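Local coordinates for protein fructosyl amine: oxygen oxidoreductase (Aspergillus fumigatus, PDB 3DJE) that oxidatively deglycates fructosyl amino acids as an FAD-dependent fructosamine oxidase (amadoriase II), at residues K276-Y284 against P306-L317. Numbering follows the deposited sequence.
Sequences KICDEHPGY and PKEAETRVRALL. With FSA (1-S-(carboxymethyl)-1-thio-beta-D-fructopyranose), chain D.
Asp279 OD2 takes two N-H groups from one guanidinium: Arg312 NE lies 2.7 Å from this oxygen and Arg312 NH2 3.0 Å. The grip is side-on, NE meeting the anti lone pair of OD2, the one turned away from the other carboxylate oxygen, and the carboxylate and guanidinium planes are nearly coplanar. A bend at chi3 of Arg312 (-64°) brings its planar end round to Asp279 and Tyr284. Arg312 NH2 also donates to Tyr284 OH at 2.9 Å and 173°, within the guanidinium plane, and this nearly straight bond together with the salt bridge should fix the group's rotation. Tyr284 OH in turn donates to Glu308 OE2 at 2.7 Å, meeting it from above the carboxylate plane, while a longer salt bridge joins Glu308 OE1 to Arg312 NH1 (3.4 Å). Asp279, Arg312 and Glu308 thus form one charge network. Thr237 of the adjoining strand 232-242 engages both Asp279 OD1 and His281 NE2, tying this network into the sheet.

Further along the helix the contact turns apolar. Ile277 CG2 reaches Leu316 CD2 at 3.6 Å and also touches Val313 CG1. The axes of strand 276-279 and helix 307-317 approach to 7.5 Å, their directions 111° apart.

Ile277 and Asp279 face the helix, whereas Cys278 between them and Glu280 after them point away; Glu280 binds the fructopyranose, its OE1 accepting from FSA O3 at 2.5 Å. This is a helix packed on the substrate-domain sheet of an MSOX-type flavoprotein, with the substrate site on the sheet's other side.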
loop_
_atom_site.group_PDB
_atom_site.type_symbol
_atom_site.label_atom_id
_atom_site.label_comp_id
_atom_site.label_asym_id
_atom_site.label_seq_id
_atom_site.Cartn_x
_atom_site.Cartn_y
_atom_site.Cartn_z
ATOM N N LYS A 276 -7.256 6.505 12.675
ATOM C CA LYS A 276 -6.698 5.245 12.224
ATOM C C LYS A 276 -5.317 5.018 12.844
ATOM O O LYS A 276 -4.442 5.894 12.787
ATOM C CB LYS A 276 -6.598 5.217 10.698
ATOM C CG LYS A 276 -6.146 3.856 10.167
ATOM C CD LYS A 276 -5.747 3.938 8.724
ATOM C CE LYS A 276 -4.348 3.419 8.539
ATOM N NZ LYS A 276 -3.819 3.963 7.273
ATOM N N ILE A 277 -5.132 3.825 13.405
ATOM C CA ILE A 277 -3.886 3.435 14.082
ATOM C C ILE A 277 -3.401 2.092 13.543
ATOM O O ILE A 277 -4.190 1.151 13.404
ATOM C CB ILE A 277 -4.099 3.280 15.621
ATOM C CG1 ILE A 277 -4.707 4.550 16.218
ATOM C CG2 ILE A 277 -2.786 2.942 16.328
ATOM C CD1 ILE A 277 -5.935 4.282 17.031
ATOM N N CYS A 278 -2.107 2.012 13.247
ATOM C CA CYS A 278 -1.467 0.755 12.865
ATOM C C CYS A 278 -0.358 0.415 13.850
ATOM O O CYS A 278 0.463 1.273 14.172
ATOM C CB CYS A 278 -0.843 0.853 11.481
ATOM S SG CYS A 278 -2.047 1.030 10.145
ATOM N N ASP A 279 -0.353 -0.834 14.315
ATOM C CA ASP A 279 0.785 -1.396 15.046
ATOM C C ASP A 279 1.840 -1.854 14.047
ATOM O O ASP A 279 1.544 -2.651 13.166
ATOM C CB ASP A 279 0.347 -2.559 15.947
ATOM C CG ASP A 279 -0.363 -3.696 15.185
ATOM O OD1 ASP A 279 -1.341 -3.430 14.437
ATOM O OD2 ASP A 279 0.049 -4.872 15.353
ATOM N N GLU A 280 3.070 -1.364 14.178
ATOM C CA GLU A 280 4.120 -1.763 13.246
ATOM C C GLU A 280 4.741 -3.120 13.605
ATOM O O GLU A 280 4.943 -3.451 14.773
ATOM C CB GLU A 280 5.187 -0.657 13.104
ATOM C CG GLU A 280 6.305 -0.918 12.072
ATOM C CD GLU A 280 5.841 -1.050 10.604
ATOM O OE1 GLU A 280 4.675 -0.712 10.287
ATOM O OE2 GLU A 280 6.653 -1.506 9.767
ATOM N N HIS A 281 5.008 -3.898 12.567
ATOM C CA HIS A 281 5.600 -5.235 12.674
ATOM C C HIS A 281 5.995 -5.692 11.279
ATOM O O HIS A 281 5.609 -5.047 10.288
ATOM C CB HIS A 281 4.627 -6.218 13.338
ATOM C CG HIS A 281 3.290 -6.304 12.666
ATOM N ND1 HIS A 281 3.099 -6.950 11.462
ATOM C CD2 HIS A 281 2.078 -5.821 13.030
ATOM C CE1 HIS A 281 1.827 -6.870 11.119
ATOM N NE2 HIS A 281 1.182 -6.202 12.057
ATOM N N PRO A 282 6.830 -6.751 11.173
ATOM C CA PRO A 282 7.271 -7.234 9.864
ATOM C C PRO A 282 6.229 -7.954 8.977
ATOM O O PRO A 282 6.578 -8.360 7.870
ATOM C CB PRO A 282 8.444 -8.170 10.205
ATOM C CG PRO A 282 8.811 -7.819 11.633
ATOM C CD PRO A 282 7.520 -7.473 12.266
ATOM N N GLY A 283 4.991 -8.077 9.449
ATOM C CA GLY A 283 3.899 -8.599 8.626
ATOM C C GLY A 283 3.465 -10.011 8.966
ATOM O O GLY A 283 4.212 -10.760 9.616
ATOM N N TYR A 284 2.240 -10.349 8.553
ATOM C CA TYR A 284 1.708 -11.723 8.615
ATOM C C TYR A 284 1.666 -12.326 7.218
ATOM O O TYR A 284 1.147 -11.709 6.281
ATOM C CB TYR A 284 0.277 -11.733 9.141
ATOM C CG TYR A 284 0.109 -11.383 10.586
ATOM C CD1 TYR A 284 0.138 -12.377 11.561
ATOM C CD2 TYR A 284 -0.124 -10.065 10.986
ATOM C CE1 TYR A 284 -0.022 -12.062 12.897
ATOM C CE2 TYR A 284 -0.300 -9.734 12.324
ATOM C CZ TYR A 284 -0.237 -10.743 13.281
ATOM O OH TYR A 284 -0.411 -10.432 14.606
ATOM N N PRO A 306 -5.864 -9.859 14.705
ATOM C CA PRO A 306 -5.477 -10.774 15.800
ATOM C C PRO A 306 -5.453 -10.059 17.144
ATOM O O PRO A 306 -5.098 -8.880 17.209
ATOM C CB PRO A 306 -4.056 -11.196 15.411
ATOM C CG PRO A 306 -4.026 -11.061 13.904
ATOM C CD PRO A 306 -4.832 -9.818 13.652
ATOM N N LYS A 307 -5.807 -10.767 18.219
ATOM C CA LYS A 307 -5.776 -10.162 19.546
ATOM C C LYS A 307 -4.388 -9.641 19.917
ATOM O O LYS A 307 -4.278 -8.608 20.572
ATOM C CB LYS A 307 -6.323 -11.127 20.604
ATOM C CG LYS A 307 -7.842 -11.288 20.542
ATOM C CD LYS A 307 -8.571 -10.301 21.449
ATOM C CE LYS A 307 -8.733 -10.862 22.863
ATOM N NZ LYS A 307 -9.569 -9.989 23.744
ATOM N N GLU A 308 -3.336 -10.334 19.479
ATOM C CA GLU A 308 -1.970 -9.884 19.748
ATOM C C GLU A 308 -1.712 -8.512 19.105
ATOM O O GLU A 308 -0.994 -7.677 19.679
ATOM C CB GLU A 308 -0.937 -10.922 19.308
ATOM C CG GLU A 308 -0.958 -11.248 17.825
ATOM C CD GLU A 308 0.296 -11.953 17.349
ATOM O OE1 GLU A 308 1.322 -11.942 18.085
ATOM O OE2 GLU A 308 0.250 -12.512 16.232
ATOM N N ALA A 309 -2.328 -8.283 17.939
ATOM C CA ALA A 309 -2.237 -6.984 17.254
ATOM C C ALA A 309 -2.953 -5.887 18.029
ATOM O O ALA A 309 -2.426 -4.782 18.180
ATOM C CB ALA A 309 -2.764 -7.083 15.814
ATOM N N GLU A 310 -4.146 -6.189 18.538
ATOM C CA GLU A 310 -4.821 -5.282 19.459
ATOM C C GLU A 310 -3.925 -4.900 20.642
ATOM O O GLU A 310 -3.859 -3.734 21.016
ATOM C CB GLU A 310 -6.118 -5.883 19.984
ATOM C CG GLU A 310 -6.742 -5.063 21.105
ATOM C CD GLU A 310 -8.120 -5.566 21.516
ATOM O OE1 GLU A 310 -8.401 -6.768 21.321
ATOM O OE2 GLU A 310 -8.922 -4.761 22.039
ATOM N N THR A 311 -3.256 -5.884 21.240
ATOM C CA THR A 311 -2.360 -5.613 22.375
ATOM C C THR A 311 -1.247 -4.636 21.977
ATOM O O THR A 311 -0.940 -3.697 22.716
ATOM C CB THR A 311 -1.790 -6.935 22.940
ATOM O OG1 THR A 311 -2.892 -7.751 23.340
ATOM C CG2 THR A 311 -0.890 -6.691 24.146
ATOM N N ARG A 312 -0.683 -4.827 20.784
ATOM C CA ARG A 312 0.364 -3.934 20.293
ATOM C C ARG A 312 -0.159 -2.523 20.035
ATOM O O ARG A 312 0.524 -1.555 20.338
ATOM C CB ARG A 312 1.030 -4.490 19.036
ATOM C CG ARG A 312 1.806 -5.779 19.260
ATOM C CD ARG A 312 2.582 -6.165 18.013
ATOM N NE ARG A 312 1.693 -6.460 16.877
ATOM C CZ ARG A 312 1.357 -7.681 16.469
ATOM N NH1 ARG A 312 1.823 -8.767 17.084
ATOM N NH2 ARG A 312 0.547 -7.820 15.437
ATOM N N VAL A 313 -1.378 -2.420 19.496
ATOM C CA VAL A 313 -2.017 -1.118 19.269
ATOM C C VAL A 313 -2.195 -0.352 20.578
ATOM O O VAL A 313 -1.855 0.827 20.658
ATOM C CB VAL A 313 -3.398 -1.273 18.574
ATOM C CG1 VAL A 313 -4.211 0.018 18.631
ATOM C CG2 VAL A 313 -3.225 -1.740 17.138
ATOM N N ARG A 314 -2.721 -1.026 21.600
ATOM C CA ARG A 314 -2.981 -0.380 22.891
ATOM C C ARG A 314 -1.680 -0.019 23.605
ATOM O O ARG A 314 -1.632 0.990 24.310
ATOM C CB ARG A 314 -3.912 -1.233 23.759
ATOM C CG ARG A 314 -5.263 -1.498 23.081
ATOM C CD ARG A 314 -6.307 -2.030 24.032
ATOM N NE ARG A 314 -7.577 -2.295 23.355
ATOM C CZ ARG A 314 -8.489 -1.373 23.052
ATOM N NH1 ARG A 314 -9.609 -1.739 22.440
ATOM N NH2 ARG A 314 -8.290 -0.089 23.347
ATOM N N ALA A 315 -0.629 -0.814 23.386
ATOM C CA ALA A 315 0.713 -0.495 23.898
ATOM C C ALA A 315 1.264 0.793 23.276
ATOM O O ALA A 315 1.838 1.642 23.968
ATOM C CB ALA A 315 1.665 -1.657 23.675
ATOM N N LEU A 316 1.097 0.923 21.962
ATOM C CA LEU A 316 1.470 2.133 21.242
ATOM C C LEU A 316 0.707 3.338 21.786
ATOM O O LEU A 316 1.291 4.407 22.014
ATOM C CB LEU A 316 1.170 1.956 19.748
ATOM C CG LEU A 316 1.141 3.208 18.854
ATOM C CD1 LEU A 316 2.492 3.920 18.777
ATOM C CD2 LEU A 316 0.644 2.812 17.477
ATOM N N LEU A 317 -0.603 3.178 21.967
ATOM C CA LEU A 317 -1.430 4.281 22.463
ATOM C C LEU A 317 -0.996 4.693 23.871
ATOM O O LEU A 317 -0.992 5.867 24.203
ATOM C CB LEU A 317 -2.916 3.921 22.454
ATOM C CG LEU A 317 -3.534 3.797 21.057
ATOM C CD1 LEU A 317 -4.923 3.181 21.140
ATOM C CD2 LEU A 317 -3.566 5.172 20.366
HETATM O OAB FSA D . 5.255 4.152 2.716
HETATM C CAL FSA D . 5.058 4.740 3.802
HETATM O OAA FSA D . 5.503 5.894 4.026
HETATM C CAH FSA D . 4.285 4.068 4.919
HETATM S SAK FSA D . 3.871 2.394 4.544
HETATM C C1 FSA D . 3.108 2.053 6.106
HETATM C C2 FSA D . 3.073 0.543 6.383
HETATM O O2 FSA D . 2.074 0.257 7.376
HETATM C C3 FSA D . 4.433 0.039 6.878
HETATM O O3 FSA D . 4.736 0.615 8.157
HETATM C C4 FSA D . 4.497 -1.491 6.925
HETATM O O4 FSA D . 5.844 -1.906 7.208
HETATM C C5 FSA D . 4.065 -2.120 5.597
HETATM O O5 FSA D . 5.037 -1.882 4.574
HETATM C C6 FSA D . 2.710 -1.562 5.189
HETATM O O6 FSA D . 2.777 -0.126 5.136
#